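Local coordinates for protein putative isochorismatase (Burkholderia xenovorans, PDB 3OQP) that probably acts as a hydrolase of the isochorismatase family, related to nicotinamidases, with a substrate that remains to be established, at residues L9-V19 against V30-M41. Numbering follows the deposited sequence. Where two conformers were deposited one is given.
Sequences LIVIDVQNEYV and VQSSLANIARAM
The first beta-alpha-beta unit of the isochorismatase-like fold packs strand 9-12 and the loop after it against helix 30-41, which runs back across the parallel sheet at 149° to the strand, with the two axes 9.9 Å apart. Leu9, Val11, Val14 and Val19 meet the helix in turn, and the contact is mainly apolar, side chain on side chain, with Ala40 O and Gln31 NE2 among the atoms touched. Leu9 CD2 sits 3.6 Å from Ala40 O and also touches the CB of Ala40 and the CG of Met41, a selenomethionine. Val11 splits its two methyls between successive helix turns: CG1 lies 3.8 Å from Ile37 CG2, while CG2 packs on Met41 CG at 3.9 Å, the selenomethionine chain crossing the valine nearly at a right angle. With CG1 anti to the backbone N (chi1 -176°), CG2 falls anti to the carbonyl carbon, which spreads this fork over both partners.

Past the strand, Val14 is the centre of an inverse gamma turn and its side chain points to the helix. Its CG2 meets Ile37 CD1 end-on at 3.7 Å; its CG1 slides past Leu34 CD2, the two chains running in opposite directions. Val78 of helix 76-79 touches both Val11 and Val14, joining this apolar layer. The alternate strand residue Ile10 faces the other side of the sheet, against Val54 and Leu112, and Asp13, just past the strand, forms a salt bridge with Lys89.

Where the helix begins, Val19 closes the contact. The amide of Gln31, its chain bent at chi2 (-60°), lays NE2 across Val19 CG1, and Val30 CG2 lies against Val19 CG2. Leu34 bridges the two valines of the loop: CD2 rests on Val14, and CD1 points into the fork of Val19, 3.9 Å from CG2 and 4.0 Å from CG1.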
ATOM      1  N   LEU A   9      18.536   0.457  -8.338  1.00  9.18           N
ATOM      2  CA  LEU A   9      17.354   0.256  -9.155  1.00  9.45           C
ATOM      3  C   LEU A   9      16.850  -1.191  -8.955  1.00 10.03           C
ATOM      4  O   LEU A   9      17.576  -2.149  -9.229  1.00 11.12           O
ATOM      5  CB  LEU A   9      17.724   0.458 -10.634  1.00 10.27           C
ATOM      6  CG  LEU A   9      16.577   0.263 -11.612  1.00 11.75           C
ATOM      7  CD1 LEU A   9      15.557   1.386 -11.456  1.00 11.57           C
ATOM      8  CD2 LEU A   9      17.128   0.151 -13.066  1.00 12.65           C
ATOM      9  N   ILE A  10      15.601  -1.331  -8.500  1.00  8.74           N
ATOM     10  CA  ILE A  10      15.016  -2.687  -8.365  1.00  8.90           C
ATOM     11  C   ILE A  10      13.949  -2.852  -9.437  1.00  8.66           C
ATOM     12  O   ILE A  10      13.165  -1.902  -9.684  1.00 10.23           O
ATOM     13  CB  ILE A  10      14.458  -2.865  -6.947  1.00  9.20           C
ATOM     14  CG1 ILE A  10      14.114  -4.337  -6.697  1.00  9.44           C
ATOM     15  CG2 ILE A  10      13.285  -1.950  -6.628  1.00 10.99           C
ATOM     16  CD1 ILE A  10      13.901  -4.669  -5.221  1.00 10.83           C
ATOM     17  N   VAL A  11      14.030  -3.938 -10.164  1.00  8.86           N
ATOM     18  CA  VAL A  11      13.202  -4.243 -11.304  1.00  9.59           C
ATOM     19  C   VAL A  11      12.313  -5.378 -10.905  1.00  8.45           C
ATOM     20  O   VAL A  11      12.775  -6.553 -10.827  1.00  9.22           O
ATOM     21  CB  VAL A  11      14.102  -4.628 -12.506  1.00  9.91           C
ATOM     22  CG1 VAL A  11      13.260  -4.861 -13.724  1.00 10.11           C
ATOM     23  CG2 VAL A  11      15.086  -3.456 -12.776  1.00 10.31           C
ATOM     24  N   ILE A  12      11.063  -5.135 -10.527  1.00  8.84           N
ATOM     25  CA  ILE A  12      10.205  -6.088  -9.831  1.00  9.78           C
ATOM     26  C   ILE A  12       9.331  -6.845 -10.802  1.00  8.59           C
ATOM     27  O   ILE A  12       8.483  -6.278 -11.523  1.00  9.54           O
ATOM     28  CB  ILE A  12       9.318  -5.373  -8.777  1.00  9.32           C
ATOM     29  CG1 ILE A  12      10.219  -4.681  -7.735  1.00  9.65           C
ATOM     30  CG2 ILE A  12       8.427  -6.397  -8.102  1.00 11.51           C
ATOM     31  CD1 ILE A  12       9.483  -3.933  -6.639  1.00 10.63           C
ATOM     32  N   ASP A  13       9.532  -8.155 -10.827  1.00 10.05           N
ATOM     33  CA  ASP A  13       8.625  -9.108 -11.479  1.00  9.21           C
ATOM     34  C   ASP A  13       8.307  -8.763 -12.929  1.00  8.93           C
ATOM     35  O   ASP A  13       7.151  -8.879 -13.371  1.00 10.45           O
ATOM     36  CB  ASP A  13       7.347  -9.303 -10.686  1.00  9.79           C
ATOM     37  CG  ASP A  13       7.584  -9.807  -9.262  1.00 12.64           C
ATOM     38  OD1 ASP A  13       8.732 -10.101  -8.869  1.00 12.90           O
ATOM     39  OD2 ASP A  13       6.568  -9.905  -8.498  1.00 12.52           O
ATOM     40  N   VAL A  14       9.339  -8.452 -13.713  1.00  9.62           N
ATOM     41  CA  VAL A  14       9.181  -8.187 -15.114  1.00  9.62           C
ATOM     42  C   VAL A  14       9.241  -9.485 -15.879  1.00  9.73           C
ATOM     43  O   VAL A  14      10.261  -9.856 -16.469  1.00 12.60           O
ATOM     44  CB  VAL A  14      10.129  -7.020 -15.582  1.00 10.17           C
ATOM     45  CG1 VAL A  14       9.963  -6.778 -17.125  1.00 11.69           C
ATOM     46  CG2 VAL A  14       9.921  -5.700 -14.794  1.00 10.21           C
ATOM     47  N   GLN A  15       8.090 -10.149 -15.814  1.00  9.94           N
ATOM     48  CA  GLN A  15       7.889 -11.511 -16.259  1.00 10.18           C
ATOM     49  C   GLN A  15       6.830 -11.625 -17.315  1.00 10.40           C
ATOM     50  O   GLN A  15       5.958 -10.737 -17.479  1.00 11.80           O
ATOM     51  CB  GLN A  15       7.504 -12.316 -15.017  1.00 10.03           C
ATOM     52  CG  GLN A  15       8.676 -12.548 -14.045  1.00 12.05           C
ATOM     53  CD  GLN A  15       8.265 -13.033 -12.670  1.00 11.63           C
ATOM     54  OE1 GLN A  15       8.119 -12.259 -11.723  1.00 12.44           O
ATOM     55  NE2 GLN A  15       8.077 -14.339 -12.548  1.00 11.53           N
ATOM     56  N   ASN A  16       6.916 -12.685 -18.134  1.00 10.59           N
ATOM     57  CA  ASN A  16       6.062 -12.818 -19.289  1.00 11.26           C
ATOM     58  C   ASN A  16       4.590 -12.859 -18.982  1.00 10.57           C
ATOM     59  O   ASN A  16       3.795 -12.403 -19.832  1.00 11.66           O
ATOM     60  CB  ASN A  16       6.421 -14.089 -20.068  1.00 12.19           C
ATOM     61  CG  ASN A  16       7.769 -14.005 -20.732  1.00 12.59           C
ATOM     62  OD1 ASN A  16       8.167 -12.921 -21.169  1.00 14.20           O
ATOM     63  ND2 ASN A  16       8.473 -15.149 -20.830  1.00 14.50           N
ATOM     64  N   GLU A  17       4.182 -13.265 -17.786  1.00 11.18           N
ATOM     65  CA  GLU A  17       2.803 -13.351 -17.386  1.00 11.74           C
ATOM     66  C   GLU A  17       2.097 -12.024 -17.591  1.00 11.25           C
ATOM     67  O   GLU A  17       0.901 -11.978 -17.909  1.00 12.08           O
ATOM     68  CB  GLU A  17       2.662 -13.736 -15.896  1.00 12.96           C
ATOM     69  CG  GLU A  17       1.359 -14.308 -15.536  1.00 12.72           C
ATOM     70  CD  GLU A  17       1.235 -15.734 -16.106  1.00 15.54           C
ATOM     71  OE1 GLU A  17       1.806 -16.699 -15.488  1.00 16.79           O
ATOM     72  OE2 GLU A  17       0.566 -15.880 -17.169  1.00 15.01           O
ATOM     73  N   TYR A  18       2.829 -10.923 -17.324  1.00 11.51           N
ATOM     74  CA  TYR A  18       2.331  -9.582 -17.433  1.00 11.07           C
ATOM     75  C   TYR A  18       2.224  -9.035 -18.869  1.00 12.30           C
ATOM     76  O   TYR A  18       1.594  -7.980 -19.114  1.00 12.31           O
ATOM     77  CB  TYR A  18       3.195  -8.604 -16.623  1.00 10.35           C
ATOM     78  CG  TYR A  18       3.022  -8.755 -15.129  1.00  9.92           C
ATOM     79  CD1 TYR A  18       1.791  -8.583 -14.545  1.00 10.93           C
ATOM     80  CD2 TYR A  18       4.108  -9.103 -14.292  1.00 10.25           C
ATOM     81  CE1 TYR A  18       1.609  -8.701 -13.160  1.00 11.46           C
ATOM     82  CE2 TYR A  18       3.937  -9.125 -12.895  1.00 10.08           C
ATOM     83  CZ  TYR A  18       2.681  -9.004 -12.349  1.00 10.67           C
ATOM     84  OH  TYR A  18       2.500  -9.046 -10.991  1.00 12.69           O
ATOM     85  N   VAL A  19       2.833  -9.701 -19.819  1.00 12.14           N
ATOM     86  CA  VAL A  19       2.973  -9.230 -21.170  1.00 12.48           C
ATOM     87  C   VAL A  19       2.238 -10.127 -22.136  1.00 13.52           C
ATOM     88  O   VAL A  19       1.225  -9.751 -22.719  1.00 15.62           O
ATOM     89  CB  VAL A  19       4.455  -9.066 -21.524  1.00 12.92           C
ATOM     90  CG1 VAL A  19       4.600  -8.410 -22.896  1.00 15.07           C
ATOM     91  CG2 VAL A  19       5.218  -8.230 -20.476  1.00 12.88           C
ATOM     92  N   VAL A  30       1.854  -1.482 -21.780  1.00 10.39           N
ATOM     93  CA  VAL A  30       2.919  -2.313 -21.340  1.00  9.92           C
ATOM     94  C   VAL A  30       4.152  -2.224 -22.212  1.00 10.19           C
ATOM     95  O   VAL A  30       5.276  -2.397 -21.744  1.00 10.08           O
ATOM     96  CB  VAL A  30       2.460  -3.777 -21.150  1.00 10.67           C
ATOM     97  CG1 VAL A  30       2.222  -4.453 -22.504  1.00 14.56           C
ATOM     98  CG2 VAL A  30       3.478  -4.536 -20.256  1.00 12.74           C
ATOM     99  N   GLN A  31       3.985  -2.003 -23.505  1.00 11.03           N
ATOM    100  CA  GLN A  31       5.160  -1.827 -24.331  1.00 11.47           C
ATOM    101  C   GLN A  31       5.922  -0.582 -23.979  1.00 11.08           C
ATOM    102  O   GLN A  31       7.149  -0.556 -24.012  1.00 11.90           O
ATOM    103  CB  GLN A  31       4.818  -1.892 -25.805  1.00 11.67           C
ATOM    104  CG  GLN A  31       4.275  -3.247 -26.272  1.00 16.08           C
ATOM    105  CD  GLN A  31       5.262  -4.394 -26.040  1.00 17.26           C
ATOM    106  OE1 GLN A  31       6.460  -4.243 -26.219  1.00 20.18           O
ATOM    107  NE2 GLN A  31       4.745  -5.537 -25.581  1.00 21.09           N
ATOM    108  N   SER A  32       5.210   0.453 -23.575  0.50 11.23           N
ATOM    109  CA  SER A  32       5.868   1.715 -23.177  0.50 10.96           C
ATOM    110  C   SER A  32       6.614   1.572 -21.844  0.50 10.82           C
ATOM    111  O   SER A  32       7.650   2.195 -21.600  0.50 10.50           O
ATOM    112  CB  SER A  32       4.886   2.902 -23.070  0.50 11.12           C
ATOM    113  OG  SER A  32       4.062   2.893 -21.878  0.50 14.00           O
ATOM    114  N   SER A  33       6.022   0.849 -20.918  1.00  9.39           N
ATOM    115  CA  SER A  33       6.741   0.611 -19.645  1.00 10.09           C
ATOM    116  C   SER A  33       7.901  -0.354 -19.783  1.00 10.07           C
ATOM    117  O   SER A  33       8.939  -0.126 -19.170  1.00 10.28           O
ATOM    118  CB  SER A  33       5.793   0.237 -18.510  1.00 10.67           C
ATOM    119  OG  SER A  33       5.079  -0.957 -18.790  1.00 10.79           O
ATOM    120  N   LEU A  34       7.752  -1.389 -20.610  1.00  9.97           N
ATOM    121  CA  LEU A  34       8.896  -2.279 -20.845  1.00 10.76           C
ATOM    122  C   LEU A  34      10.069  -1.499 -21.408  1.00 10.78           C
ATOM    123  O   LEU A  34      11.214  -1.708 -20.965  1.00 10.24           O
ATOM    124  CB  LEU A  34       8.534  -3.426 -21.798  1.00 11.05           C
ATOM    125  CG  LEU A  34       7.676  -4.519 -21.209  1.00 11.86           C
ATOM    126  CD1 LEU A  34       7.092  -5.386 -22.317  1.00 14.69           C
ATOM    127  CD2 LEU A  34       8.458  -5.406 -20.220  1.00 12.92           C
ATOM    128  N   ALA A  35       9.800  -0.600 -22.355  1.00 10.81           N
ATOM    129  CA  ALA A  35      10.867   0.194 -22.943  1.00 11.04           C
ATOM    130  C   ALA A  35      11.546   1.094 -21.904  1.00 10.70           C
ATOM    131  O   ALA A  35      12.759   1.269 -21.930  1.00 11.27           O
ATOM    132  CB  ALA A  35      10.343   1.006 -24.125  1.00 12.61           C
ATOM    133  N   ASN A  36      10.759   1.636 -20.980  1.00 10.06           N
ATOM    134  CA  ASN A  36      11.333   2.509 -19.974  1.00 10.19           C
ATOM    135  C   ASN A  36      12.115   1.786 -18.917  1.00 10.62           C
ATOM    136  O   ASN A  36      13.118   2.252 -18.425  1.00 10.10           O
ATOM    137  CB  ASN A  36      10.231   3.360 -19.349  1.00  9.63           C
ATOM    138  CG  ASN A  36       9.792   4.477 -20.252  1.00 10.28           C
ATOM    139  OD1 ASN A  36      10.590   4.955 -21.089  1.00 12.20           O
ATOM    140  ND2 ASN A  36       8.545   4.832 -20.175  1.00 11.65           N
ATOM    141  N   ILE A  37      11.667   0.578 -18.599  1.00  9.63           N
ATOM    142  CA  ILE A  37      12.411  -0.364 -17.702  1.00  9.46           C
ATOM    143  C   ILE A  37      13.787  -0.572 -18.322  1.00 10.48           C
ATOM    144  O   ILE A  37      14.817  -0.504 -17.623  1.00 11.24           O
ATOM    145  CB  ILE A  37      11.666  -1.722 -17.460  1.00  9.63           C
ATOM    146  CG1 ILE A  37      10.451  -1.498 -16.535  1.00 11.02           C
ATOM    147  CG2 ILE A  37      12.552  -2.781 -16.808  1.00 11.59           C
ATOM    148  CD1 ILE A  37       9.354  -2.529 -16.623  1.00 13.74           C
ATOM    149  N   ALA A  38      13.821  -0.896 -19.613  1.00 10.68           N
ATOM    150  CA  ALA A  38      15.095  -1.174 -20.290  1.00 11.34           C
ATOM    151  C   ALA A  38      15.997   0.071 -20.249  1.00 11.57           C
ATOM    152  O   ALA A  38      17.181  -0.032 -20.059  1.00 12.76           O
ATOM    153  CB  ALA A  38      14.854  -1.612 -21.741  1.00 12.15           C
ATOM    154  N   ARG A  39      15.437   1.255 -20.518  1.00 11.30           N
ATOM    155  CA  ARG A  39      16.230   2.506 -20.467  1.00 11.88           C
ATOM    156  C   ARG A  39      16.767   2.717 -19.069  1.00 11.71           C
ATOM    157  O   ARG A  39      17.926   3.051 -18.912  1.00 11.75           O
ATOM    158  CB  ARG A  39      15.427   3.723 -20.893  1.00 13.44           C
ATOM    159  CG  ARG A  39      15.069   3.801 -22.349  1.00 13.78           C
ATOM    160  CD  ARG A  39      14.685   5.223 -22.778  1.00 15.06           C
ATOM    161  NE  ARG A  39      13.574   5.685 -22.075  1.00 17.06           N
ATOM    162  CZ  ARG A  39      13.476   6.866 -21.455  1.00 14.22           C
ATOM    163  NH1 ARG A  39      14.453   7.741 -21.367  1.00 16.72           N
ATOM    164  NH2 ARG A  39      12.338   7.127 -20.910  1.00 13.64           N
ATOM    165  N   ALA A  40      15.928   2.498 -18.064  1.00 10.74           N
ATOM    166  CA  ALA A  40      16.379   2.686 -16.691  1.00  9.82           C
ATOM    167  C   ALA A  40      17.525   1.722 -16.321  1.00 10.37           C
ATOM    168  O   ALA A  40      18.514   2.154 -15.740  1.00 10.48           O
ATOM    169  CB  ALA A  40      15.213   2.491 -15.700  1.00 10.26           C
HETATM  170  N   MSE A  41      17.407   0.474 -16.772  1.00 10.30           N
HETATM  171  CA  MSE A  41      18.460  -0.517 -16.538  1.00 10.97           C
HETATM  172  C   MSE A  41      19.750  -0.122 -17.266  1.00 11.63           C
HETATM  173  O   MSE A  41      20.828  -0.190 -16.698  1.00 11.10           O
HETATM  174  CB  MSE A  41      18.025  -1.905 -17.021  1.00 11.36           C
HETATM  175  CG  MSE A  41      16.901  -2.507 -16.119  1.00 10.38           C
HETATM  176 SE   MSE A  41      16.312  -4.150 -16.711  0.75 10.31          SE
HETATM  177  CE  MSE A  41      17.732  -5.104 -16.311  1.00 13.73           C
TER